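PDB 1CVR: gingipain R from Porphyromonas gingivalis, which cleaves peptide bonds after arginine residues as a cysteine proteinase with a caspase-like fold. Local coordinates for residues 345-356 with 417-427; 369-380 with 391-401. All coordinates share one frame; numbering follows the deposited sequence.

Contact 1. Residues 345-356 with 417-427; sequences LVRTLVPTEMQV and VVGYNKVTVIK
T352 and K422 form a single beta bridge between the irregular segment 345-356 and the loop that joins strands 412-418 and 425-431. T352 N donates to N421 O (3.1 Å) and V423 N returns the bond to T352 O (3.0 Å), the two bonds straddling the end of a type II turn from G419 to K422. R347, extended from CG to NE, reaches the next carbonyl: NH1 (3.0 Å) and NH2 (3.3 Å) both bond K422 O, which lies in the guanidinium plane, while NE is held by Y131 O. K422 bends at chi2 (-66°), which brings its NZ to T352 OG1 at 2.8 Å and lays its CG and CD against M354 CG. The end of M354, turned at chi3, puts CE 3.9 Å from V417 CG1 and close to V425 CG2; V356 CG2 continues this apolar patch over the same two valines. At the far end T348 OG1 donates to Y420 OH (2.9 Å), the two side chains crossing nearly at right angles, and Y420 OH also pairs with Y177. Polar groups of both segments thus bond each other and, through Y131 and Y177, also reach the peptidase part.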
loop_
_atom_site.group_PDB
_atom_site.type_symbol
_atom_site.label_atom_id
_atom_site.label_comp_id
_atom_site.label_asym_id
_atom_site.label_seq_id
_atom_site.Cartn_x
_atom_site.Cartn_y
_atom_site.Cartn_z
ATOM N N LEU A 345 -0.772 -4.456 -4.000
ATOM C CA LEU A 345 -1.930 -5.361 -4.037
ATOM C C LEU A 345 -1.948 -6.117 -2.707
ATOM O O LEU A 345 -1.113 -6.978 -2.474
ATOM C CB LEU A 345 -1.792 -6.367 -5.198
ATOM C CG LEU A 345 -1.845 -5.756 -6.606
ATOM C CD1 LEU A 345 -1.546 -6.817 -7.672
ATOM C CD2 LEU A 345 -3.229 -5.153 -6.817
ATOM N N VAL A 346 -2.898 -5.810 -1.838
ATOM C CA VAL A 346 -2.929 -6.465 -0.537
ATOM C C VAL A 346 -3.323 -7.937 -0.589
ATOM O O VAL A 346 -4.010 -8.381 -1.515
ATOM C CB VAL A 346 -3.879 -5.738 0.427
ATOM C CG1 VAL A 346 -3.407 -4.278 0.630
ATOM C CG2 VAL A 346 -5.307 -5.768 -0.129
ATOM N N ARG A 347 -2.853 -8.692 0.398
ATOM C CA ARG A 347 -3.186 -10.111 0.519
ATOM C C ARG A 347 -3.837 -10.248 1.888
ATOM O O ARG A 347 -3.357 -9.670 2.868
ATOM C CB ARG A 347 -1.930 -10.990 0.459
ATOM C CG ARG A 347 -1.272 -11.065 -0.922
ATOM C CD ARG A 347 0.046 -11.820 -0.862
ATOM N NE ARG A 347 0.653 -11.941 -2.178
ATOM C CZ ARG A 347 0.180 -12.713 -3.154
ATOM N NH1 ARG A 347 -0.913 -13.444 -2.967
ATOM N NH2 ARG A 347 0.791 -12.738 -4.327
ATOM N N THR A 348 -4.928 -11.005 1.960
ATOM C CA THR A 348 -5.630 -11.204 3.221
ATOM C C THR A 348 -5.581 -12.650 3.724
ATOM O O THR A 348 -5.571 -12.882 4.927
ATOM C CB THR A 348 -7.114 -10.801 3.101
ATOM O OG1 THR A 348 -7.696 -11.457 1.963
ATOM C CG2 THR A 348 -7.247 -9.279 2.960
ATOM N N LEU A 349 -5.551 -13.616 2.807
ATOM C CA LEU A 349 -5.542 -15.025 3.193
ATOM C C LEU A 349 -4.424 -15.779 2.494
ATOM O O LEU A 349 -3.771 -15.238 1.607
ATOM C CB LEU A 349 -6.893 -15.664 2.835
ATOM C CG LEU A 349 -8.151 -14.967 3.370
ATOM C CD1 LEU A 349 -9.420 -15.581 2.745
ATOM C CD2 LEU A 349 -8.170 -15.078 4.889
ATOM N N VAL A 350 -4.189 -17.022 2.909
ATOM C CA VAL A 350 -3.164 -17.846 2.275
ATOM C C VAL A 350 -3.684 -17.980 0.845
ATOM O O VAL A 350 -4.845 -18.311 0.631
ATOM C CB VAL A 350 -3.067 -19.229 2.941
ATOM C CG1 VAL A 350 -2.020 -20.080 2.220
ATOM C CG2 VAL A 350 -2.698 -19.069 4.404
ATOM N N PRO A 351 -2.833 -17.716 -0.153
ATOM C CA PRO A 351 -3.286 -17.806 -1.543
ATOM C C PRO A 351 -3.530 -19.201 -2.108
ATOM O O PRO A 351 -3.034 -20.199 -1.582
ATOM C CB PRO A 351 -2.162 -17.095 -2.291
ATOM C CG PRO A 351 -0.962 -17.598 -1.535
ATOM C CD PRO A 351 -1.421 -17.294 -0.108
ATOM N N THR A 352 -4.304 -19.252 -3.185
ATOM C CA THR A 352 -4.533 -20.507 -3.876
ATOM C C THR A 352 -3.837 -20.331 -5.230
ATOM O O THR A 352 -3.408 -19.218 -5.577
ATOM C CB THR A 352 -6.016 -20.781 -4.072
ATOM O OG1 THR A 352 -6.625 -19.656 -4.697
ATOM C CG2 THR A 352 -6.685 -21.055 -2.719
ATOM N N GLU A 353 -3.685 -21.411 -5.987
ATOM C CA GLU A 353 -3.014 -21.280 -7.264
ATOM C C GLU A 353 -4.010 -21.098 -8.392
ATOM O O GLU A 353 -5.202 -21.358 -8.237
ATOM C CB GLU A 353 -2.105 -22.487 -7.533
ATOM C CG GLU A 353 -1.097 -22.744 -6.429
ATOM C CD GLU A 353 0.012 -23.679 -6.851
ATOM O OE1 GLU A 353 0.913 -23.240 -7.598
ATOM O OE2 GLU A 353 -0.017 -24.858 -6.450
ATOM N N MET A 354 -3.511 -20.610 -9.520
ATOM C CA MET A 354 -4.331 -20.388 -10.701
ATOM C C MET A 354 -3.904 -21.347 -11.801
ATOM O O MET A 354 -2.738 -21.730 -11.888
ATOM C CB MET A 354 -4.157 -18.961 -11.226
ATOM C CG MET A 354 -4.722 -17.881 -10.354
ATOM S SD MET A 354 -4.470 -16.296 -11.141
ATOM C CE MET A 354 -2.700 -16.146 -11.092
ATOM N N GLN A 355 -4.856 -21.717 -12.643
ATOM C CA GLN A 355 -4.581 -22.605 -13.758
ATOM C C GLN A 355 -4.478 -21.681 -14.967
ATOM O O GLN A 355 -5.470 -21.107 -15.413
ATOM C CB GLN A 355 -5.737 -23.599 -13.913
ATOM C CG GLN A 355 -5.431 -24.816 -14.769
ATOM C CD GLN A 355 -6.503 -25.900 -14.624
ATOM O OE1 GLN A 355 -6.417 -26.965 -15.239
ATOM N NE2 GLN A 355 -7.515 -25.626 -13.803
ATOM N N VAL A 356 -3.263 -21.514 -15.466
ATOM C CA VAL A 356 -3.003 -20.649 -16.609
ATOM C C VAL A 356 -2.515 -21.467 -17.799
ATOM O O VAL A 356 -1.518 -22.182 -17.707
ATOM C CB VAL A 356 -1.919 -19.584 -16.280
ATOM C CG1 VAL A 356 -1.548 -18.804 -17.534
ATOM C CG2 VAL A 356 -2.427 -18.634 -15.222
ATOM N N VAL A 417 0.973 -13.169 -14.657
ATOM C CA VAL A 417 -0.439 -13.182 -14.314
ATOM C C VAL A 417 -0.596 -13.042 -12.794
ATOM O O VAL A 417 -0.059 -13.846 -12.038
ATOM C CB VAL A 417 -1.121 -14.507 -14.743
ATOM C CG1 VAL A 417 -2.638 -14.377 -14.592
ATOM C CG2 VAL A 417 -0.737 -14.866 -16.178
ATOM N N VAL A 418 -1.316 -12.017 -12.354
ATOM C CA VAL A 418 -1.539 -11.813 -10.918
ATOM C C VAL A 418 -3.032 -11.883 -10.651
ATOM O O VAL A 418 -3.840 -11.664 -11.558
ATOM C CB VAL A 418 -0.997 -10.428 -10.421
ATOM C CG1 VAL A 418 0.512 -10.323 -10.698
ATOM C CG2 VAL A 418 -1.752 -9.299 -11.086
ATOM N N GLY A 419 -3.398 -12.211 -9.415
ATOM C CA GLY A 419 -4.802 -12.294 -9.062
ATOM C C GLY A 419 -4.952 -12.122 -7.565
ATOM O O GLY A 419 -4.033 -12.436 -6.814
ATOM N N TYR A 420 -6.100 -11.613 -7.132
ATOM C CA TYR A 420 -6.355 -11.408 -5.709
ATOM C C TYR A 420 -6.253 -12.717 -4.898
ATOM O O TYR A 420 -6.981 -13.683 -5.167
ATOM C CB TYR A 420 -7.738 -10.791 -5.528
ATOM C CG TYR A 420 -8.151 -10.611 -4.082
ATOM C CD1 TYR A 420 -7.440 -9.758 -3.227
ATOM C CD2 TYR A 420 -9.246 -11.308 -3.562
ATOM C CE1 TYR A 420 -7.813 -9.603 -1.880
ATOM C CE2 TYR A 420 -9.629 -11.161 -2.213
ATOM C CZ TYR A 420 -8.907 -10.310 -1.383
ATOM O OH TYR A 420 -9.267 -10.190 -0.053
ATOM N N ASN A 421 -5.361 -12.723 -3.900
ATOM C CA ASN A 421 -5.127 -13.890 -3.049
ATOM C C ASN A 421 -4.736 -15.110 -3.893
ATOM O O ASN A 421 -5.113 -16.241 -3.584
ATOM C CB ASN A 421 -6.373 -14.210 -2.202
ATOM C CG ASN A 421 -6.445 -13.397 -0.913
ATOM O OD1 ASN A 421 -7.493 -13.332 -0.273
ATOM N ND2 ASN A 421 -5.321 -12.804 -0.511
ATOM N N LYS A 422 -3.971 -14.861 -4.949
ATOM C CA LYS A 422 -3.501 -15.918 -5.834
ATOM C C LYS A 422 -1.989 -15.923 -5.892
ATOM O O LYS A 422 -1.335 -14.911 -5.605
ATOM C CB LYS A 422 -4.043 -15.709 -7.251
ATOM C CG LYS A 422 -5.551 -15.818 -7.367
ATOM C CD LYS A 422 -5.982 -17.241 -7.074
ATOM C CE LYS A 422 -7.474 -17.431 -7.247
ATOM N NZ LYS A 422 -7.828 -18.894 -7.108
ATOM N N VAL A 423 -1.427 -17.071 -6.260
ATOM C CA VAL A 423 0.009 -17.168 -6.398
ATOM C C VAL A 423 0.320 -16.641 -7.791
ATOM O O VAL A 423 -0.278 -17.075 -8.781
ATOM C CB VAL A 423 0.509 -18.618 -6.270
ATOM C CG1 VAL A 423 2.037 -18.672 -6.546
ATOM C CG2 VAL A 423 0.212 -19.137 -4.869
ATOM N N THR A 424 1.238 -15.685 -7.865
ATOM C CA THR A 424 1.606 -15.101 -9.143
ATOM C C THR A 424 2.256 -16.110 -10.077
ATOM O O THR A 424 3.150 -16.854 -9.675
ATOM C CB THR A 424 2.562 -13.918 -8.955
ATOM O OG1 THR A 424 1.875 -12.888 -8.238
ATOM C CG2 THR A 424 3.031 -13.376 -10.329
ATOM N N VAL A 425 1.790 -16.114 -11.324
ATOM C CA VAL A 425 2.297 -17.004 -12.354
ATOM C C VAL A 425 3.162 -16.218 -13.331
ATOM O O VAL A 425 2.784 -15.131 -13.782
ATOM C CB VAL A 425 1.143 -17.661 -13.134
ATOM C CG1 VAL A 425 1.709 -18.541 -14.253
ATOM C CG2 VAL A 425 0.278 -18.498 -12.190
ATOM N N ILE A 426 4.335 -16.764 -13.632
ATOM C CA ILE A 426 5.276 -16.145 -14.566
ATOM C C ILE A 426 5.751 -17.223 -15.552
ATOM O O ILE A 426 6.296 -18.241 -15.142
ATOM C CB ILE A 426 6.504 -15.554 -13.816
ATOM C CG1 ILE A 426 6.060 -14.421 -12.890
ATOM C CG2 ILE A 426 7.522 -15.009 -14.806
ATOM C CD1 ILE A 426 7.208 -13.863 -12.046
ATOM N N LYS A 427 5.522 -17.000 -16.846
ATOM C CA LYS A 427 5.922 -17.954 -17.877
ATOM C C LYS A 427 6.690 -17.246 -18.987
ATOM O O LYS A 427 6.603 -16.024 -19.139
ATOM C CB LYS A 427 4.689 -18.621 -18.496
ATOM C CG LYS A 427 3.797 -19.385 -17.524
ATOM C CD LYS A 427 2.606 -19.986 -18.271
ATOM C CE LYS A 427 1.666 -20.755 -17.344
ATOM N NZ LYS A 427 2.335 -21.894 -16.639
HETATM O O HOH W 1 -3.480 -10.511 -3.471
HETATM O O HOH W 2 -7.886 -17.713 -3.222
HETATM O O HOH W 3 -1.050 -19.618 -9.365
#

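Contact 2. Residues 369-380 with 391-401; sequences FEVACDYNGAIA and TAIVKDGKAII
F369, V371 and C373 pair with I401, A399 and G397 through backbone hydrogen bonds, the strands 369-373 and 398-401 running antiparallel at 162°. V371 and A399 exchange two nearly straight bonds, V371 N to A399 O at 3.0 Å and A399 N to V371 O at 2.9 Å. A second ladder joins A380 to A392 and continues into the loops, where V394 N bonds A378 O and G377 N bonds V394 O.

One side chain joins this backbone network: N376 OD1 accepts from G397 N at 2.8 Å, in the plane of its carboxamide and with an N-H...O angle of 160°. This fastens the type I' turn K395-K398 to the type II turn Y375-A378. Both turns carry a glycine at positive phi, G397 and G377.

The two ladders belong to different sheets of the Ig-like beta sandwich, and the segments cross from one sheet to the other through their loops. Apolar side chains meet between the sheets: A380 CB lies 4.0 Å from A399 CB and also faces I401 CD1, whose chain is extended (chi2 180°) and which meets the F369 ring at its edge. Nearer the turns, V394 CG2 packs on C373 CB (3.7 Å) and A378 CB.

On the outward faces, I379 and I393 lie side by side pointing the same way, with I379 CD1 tight against I393 CG1 (3.3 Å). E370 runs alongside I400 in the same manner. Its carboxylate is linked to K398 through a water, which donates to E370 OE2 and accepts from K398 NZ at 2.6 Å.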
loop_
_atom_site.group_PDB
_atom_site.type_symbol
_atom_site.label_atom_id
_atom_site.label_comp_id
_atom_site.label_asym_id
_atom_site.label_seq_id
_atom_site.Cartn_x
_atom_site.Cartn_y
_atom_site.Cartn_z
ATOM N N PHE A 369 -2.562 -11.785 -28.229
ATOM C CA PHE A 369 -2.100 -12.998 -27.587
ATOM C C PHE A 369 -3.211 -13.400 -26.631
ATOM O O PHE A 369 -3.648 -12.597 -25.815
ATOM C CB PHE A 369 -0.808 -12.709 -26.833
ATOM C CG PHE A 369 -0.147 -13.925 -26.277
ATOM C CD1 PHE A 369 0.377 -14.893 -27.123
ATOM C CD2 PHE A 369 -0.029 -14.097 -24.902
ATOM C CE1 PHE A 369 1.013 -16.022 -26.610
ATOM C CE2 PHE A 369 0.605 -15.219 -24.376
ATOM C CZ PHE A 369 1.128 -16.186 -25.234
ATOM N N GLU A 370 -3.671 -14.640 -26.742
ATOM C CA GLU A 370 -4.755 -15.132 -25.901
ATOM C C GLU A 370 -4.255 -16.070 -24.823
ATOM O O GLU A 370 -3.497 -16.993 -25.098
ATOM C CB GLU A 370 -5.791 -15.867 -26.750
ATOM C CG GLU A 370 -6.246 -15.088 -27.972
ATOM C CD GLU A 370 -7.377 -15.782 -28.716
ATOM O OE1 GLU A 370 -7.648 -15.378 -29.872
ATOM O OE2 GLU A 370 -7.994 -16.712 -28.142
ATOM N N VAL A 371 -4.710 -15.828 -23.598
ATOM C CA VAL A 371 -4.326 -16.622 -22.439
ATOM C C VAL A 371 -5.574 -17.159 -21.753
ATOM O O VAL A 371 -6.565 -16.443 -21.612
ATOM C CB VAL A 371 -3.547 -15.761 -21.415
ATOM C CG1 VAL A 371 -3.148 -16.595 -20.225
ATOM C CG2 VAL A 371 -2.325 -15.162 -22.074
ATOM N N ALA A 372 -5.535 -18.423 -21.345
ATOM C CA ALA A 372 -6.668 -19.031 -20.655
ATOM C C ALA A 372 -6.337 -19.037 -19.170
ATOM O O ALA A 372 -5.229 -19.393 -18.794
ATOM C CB ALA A 372 -6.890 -20.460 -21.149
ATOM N N CYS A 373 -7.288 -18.631 -18.332
ATOM C CA CYS A 373 -7.057 -18.609 -16.885
ATOM C C CYS A 373 -8.341 -18.964 -16.139
ATOM O O CYS A 373 -9.398 -18.400 -16.406
ATOM C CB CYS A 373 -6.554 -17.224 -16.441
ATOM S SG CYS A 373 -6.055 -17.125 -14.688
ATOM N N ASP A 374 -8.248 -19.893 -15.193
ATOM C CA ASP A 374 -9.434 -20.308 -14.448
ATOM C C ASP A 374 -9.846 -19.358 -13.329
ATOM O O ASP A 374 -10.650 -19.724 -12.473
ATOM C CB ASP A 374 -9.237 -21.727 -13.898
ATOM C CG ASP A 374 -8.220 -21.793 -12.769
ATOM O OD1 ASP A 374 -7.270 -20.981 -12.757
ATOM O OD2 ASP A 374 -8.365 -22.684 -11.903
ATOM N N TYR A 375 -9.306 -18.140 -13.339
ATOM C CA TYR A 375 -9.656 -17.136 -12.330
ATOM C C TYR A 375 -10.009 -15.819 -12.999
ATOM O O TYR A 375 -9.116 -15.084 -13.428
ATOM C CB TYR A 375 -8.490 -16.872 -11.368
ATOM C CG TYR A 375 -8.840 -15.855 -10.291
ATOM C CD1 TYR A 375 -9.841 -16.123 -9.360
ATOM C CD2 TYR A 375 -8.196 -14.616 -10.230
ATOM C CE1 TYR A 375 -10.200 -15.185 -8.386
ATOM C CE2 TYR A 375 -8.545 -13.666 -9.262
ATOM C CZ TYR A 375 -9.551 -13.961 -8.343
ATOM O OH TYR A 375 -9.911 -13.042 -7.381
ATOM N N ASN A 376 -11.296 -15.499 -13.081
ATOM C CA ASN A 376 -11.698 -14.250 -13.710
ATOM C C ASN A 376 -11.311 -13.074 -12.834
ATOM O O ASN A 376 -11.521 -13.099 -11.626
ATOM C CB ASN A 376 -13.205 -14.241 -13.982
ATOM C CG ASN A 376 -13.621 -15.320 -14.968
ATOM O OD1 ASN A 376 -12.961 -15.528 -15.983
ATOM N ND2 ASN A 376 -14.729 -15.996 -14.684
ATOM N N GLY A 377 -10.727 -12.051 -13.445
ATOM C CA GLY A 377 -10.306 -10.887 -12.686
ATOM C C GLY A 377 -8.791 -10.792 -12.599
ATOM O O GLY A 377 -8.243 -9.777 -12.154
ATOM N N ALA A 378 -8.112 -11.860 -12.999
ATOM C CA ALA A 378 -6.655 -11.872 -12.975
ATOM C C ALA A 378 -6.153 -10.874 -14.010
ATOM O O ALA A 378 -6.853 -10.548 -14.970
ATOM C CB ALA A 378 -6.126 -13.266 -13.305
ATOM N N ILE A 379 -4.942 -10.380 -13.808
ATOM C CA ILE A 379 -4.373 -9.429 -14.744
ATOM C C ILE A 379 -3.233 -10.160 -15.422
ATOM O O ILE A 379 -2.317 -10.630 -14.742
ATOM C CB ILE A 379 -3.819 -8.186 -14.018
ATOM C CG1 ILE A 379 -4.900 -7.589 -13.141
ATOM C CG2 ILE A 379 -3.355 -7.146 -15.032
ATOM C CD1 ILE A 379 -6.084 -7.102 -13.917
ATOM N N ALA A 380 -3.312 -10.269 -16.752
ATOM C CA ALA A 380 -2.296 -10.935 -17.565
ATOM C C ALA A 380 -1.504 -9.888 -18.346
ATOM O O ALA A 380 -2.075 -9.057 -19.068
ATOM C CB ALA A 380 -2.967 -11.942 -18.532
ATOM N N THR A 391 -1.401 -5.611 -21.823
ATOM C CA THR A 391 -1.988 -6.144 -20.603
ATOM C C THR A 391 -3.493 -6.230 -20.750
ATOM O O THR A 391 -4.095 -5.479 -21.507
ATOM C CB THR A 391 -1.615 -5.272 -19.365
ATOM O OG1 THR A 391 -2.186 -5.852 -18.185
ATOM C CG2 THR A 391 -2.123 -3.844 -19.521
ATOM N N ALA A 392 -4.102 -7.162 -20.035
ATOM C CA ALA A 392 -5.545 -7.341 -20.119
ATOM C C ALA A 392 -6.032 -8.081 -18.888
ATOM O O ALA A 392 -5.253 -8.730 -18.185
ATOM C CB ALA A 392 -5.918 -8.129 -21.399
ATOM N N ILE A 393 -7.331 -7.968 -18.646
ATOM C CA ILE A 393 -7.985 -8.591 -17.510
ATOM C C ILE A 393 -8.693 -9.850 -17.992
ATOM O O ILE A 393 -9.288 -9.856 -19.075
ATOM C CB ILE A 393 -9.000 -7.590 -16.892
ATOM C CG1 ILE A 393 -8.226 -6.399 -16.309
ATOM C CG2 ILE A 393 -9.894 -8.283 -15.865
ATOM C CD1 ILE A 393 -9.089 -5.299 -15.752
ATOM N N VAL A 394 -8.607 -10.917 -17.204
ATOM C CA VAL A 394 -9.249 -12.173 -17.560
ATOM C C VAL A 394 -10.761 -12.057 -17.393
ATOM O O VAL A 394 -11.252 -11.625 -16.347
ATOM C CB VAL A 394 -8.740 -13.353 -16.673
ATOM C CG1 VAL A 394 -9.571 -14.601 -16.932
ATOM C CG2 VAL A 394 -7.274 -13.650 -16.977
ATOM N N LYS A 395 -11.493 -12.440 -18.437
ATOM C CA LYS A 395 -12.953 -12.406 -18.426
ATOM C C LYS A 395 -13.420 -13.669 -19.119
ATOM O O LYS A 395 -12.828 -14.074 -20.115
ATOM C CB LYS A 395 -13.461 -11.182 -19.188
ATOM C CG LYS A 395 -12.979 -9.864 -18.604
ATOM C CD LYS A 395 -13.435 -8.677 -19.439
ATOM C CE LYS A 395 -12.858 -7.366 -18.905
ATOM N NZ LYS A 395 -13.258 -7.129 -17.489
ATOM N N ASP A 396 -14.468 -14.298 -18.595
ATOM C CA ASP A 396 -14.984 -15.523 -19.185
ATOM C C ASP A 396 -13.906 -16.558 -19.460
ATOM O O ASP A 396 -13.933 -17.235 -20.491
ATOM C CB ASP A 396 -15.728 -15.230 -20.484
ATOM C CG ASP A 396 -17.040 -14.522 -20.251
ATOM O OD1 ASP A 396 -17.861 -15.055 -19.472
ATOM O OD2 ASP A 396 -17.251 -13.443 -20.848
ATOM N N GLY A 397 -12.948 -16.670 -18.547
ATOM C CA GLY A 397 -11.900 -17.657 -18.711
ATOM C C GLY A 397 -10.735 -17.276 -19.596
ATOM O O GLY A 397 -9.824 -18.083 -19.796
ATOM N N LYS A 398 -10.727 -16.062 -20.128
ATOM C CA LYS A 398 -9.603 -15.690 -20.977
ATOM C C LYS A 398 -9.250 -14.210 -21.052
ATOM O O LYS A 398 -10.077 -13.330 -20.800
ATOM C CB LYS A 398 -9.820 -16.262 -22.386
ATOM C CG LYS A 398 -11.165 -15.941 -22.994
ATOM C CD LYS A 398 -11.422 -16.792 -24.242
ATOM C CE LYS A 398 -12.834 -16.572 -24.802
ATOM N NZ LYS A 398 -13.138 -17.450 -25.987
ATOM N N ALA A 399 -7.993 -13.950 -21.384
ATOM C CA ALA A 399 -7.509 -12.590 -21.516
ATOM C C ALA A 399 -7.014 -12.421 -22.937
ATOM O O ALA A 399 -6.241 -13.238 -23.426
ATOM C CB ALA A 399 -6.368 -12.331 -20.535
ATOM N N ILE A 400 -7.478 -11.373 -23.609
ATOM C CA ILE A 400 -7.036 -11.113 -24.969
ATOM C C ILE A 400 -6.136 -9.906 -24.872
ATOM O O ILE A 400 -6.603 -8.784 -24.773
ATOM C CB ILE A 400 -8.209 -10.797 -25.920
ATOM C CG1 ILE A 400 -9.135 -12.011 -26.019
ATOM C CG2 ILE A 400 -7.679 -10.375 -27.279
ATOM C CD1 ILE A 400 -8.420 -13.288 -26.390
ATOM N N ILE A 401 -4.836 -10.151 -24.889
ATOM C CA ILE A 401 -3.859 -9.081 -24.776
ATOM C C ILE A 401 -3.557 -8.425 -26.120
ATOM O O ILE A 401 -3.117 -9.096 -27.050
ATOM C CB ILE A 401 -2.529 -9.626 -24.210
ATOM C CG1 ILE A 401 -2.773 -10.317 -22.861
ATOM C CG2 ILE A 401 -1.522 -8.493 -24.089
ATOM C CD1 ILE A 401 -1.520 -10.889 -22.224
HETATM O O HOH W 4 -11.149 -16.953 -27.555
#

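Coming from strand 336-339 of the peptidase core, the chain runs through 345-356 into strand 356-357 of the Ig-like sandwich. Strands 368-373 and 379-384 follow, and the return through 391-401, which includes part of the second strand of the hairpin 379-384/387-393, closes contact 2. Strand 412-418 and the loop to 425-431 then come back to 345-356, so contact 1 closes a larger loop within which contact 2 is nested. The two contacts touch directly: Q355 N lies 2.5 Å from D374 OD1, I379 N probably bonds V418 O, and K422 packs on Y375. Contact 2 joins the two sheets of the sandwich, whereas contact 1 joins the 418-425 loop to the segment after strand 336-339.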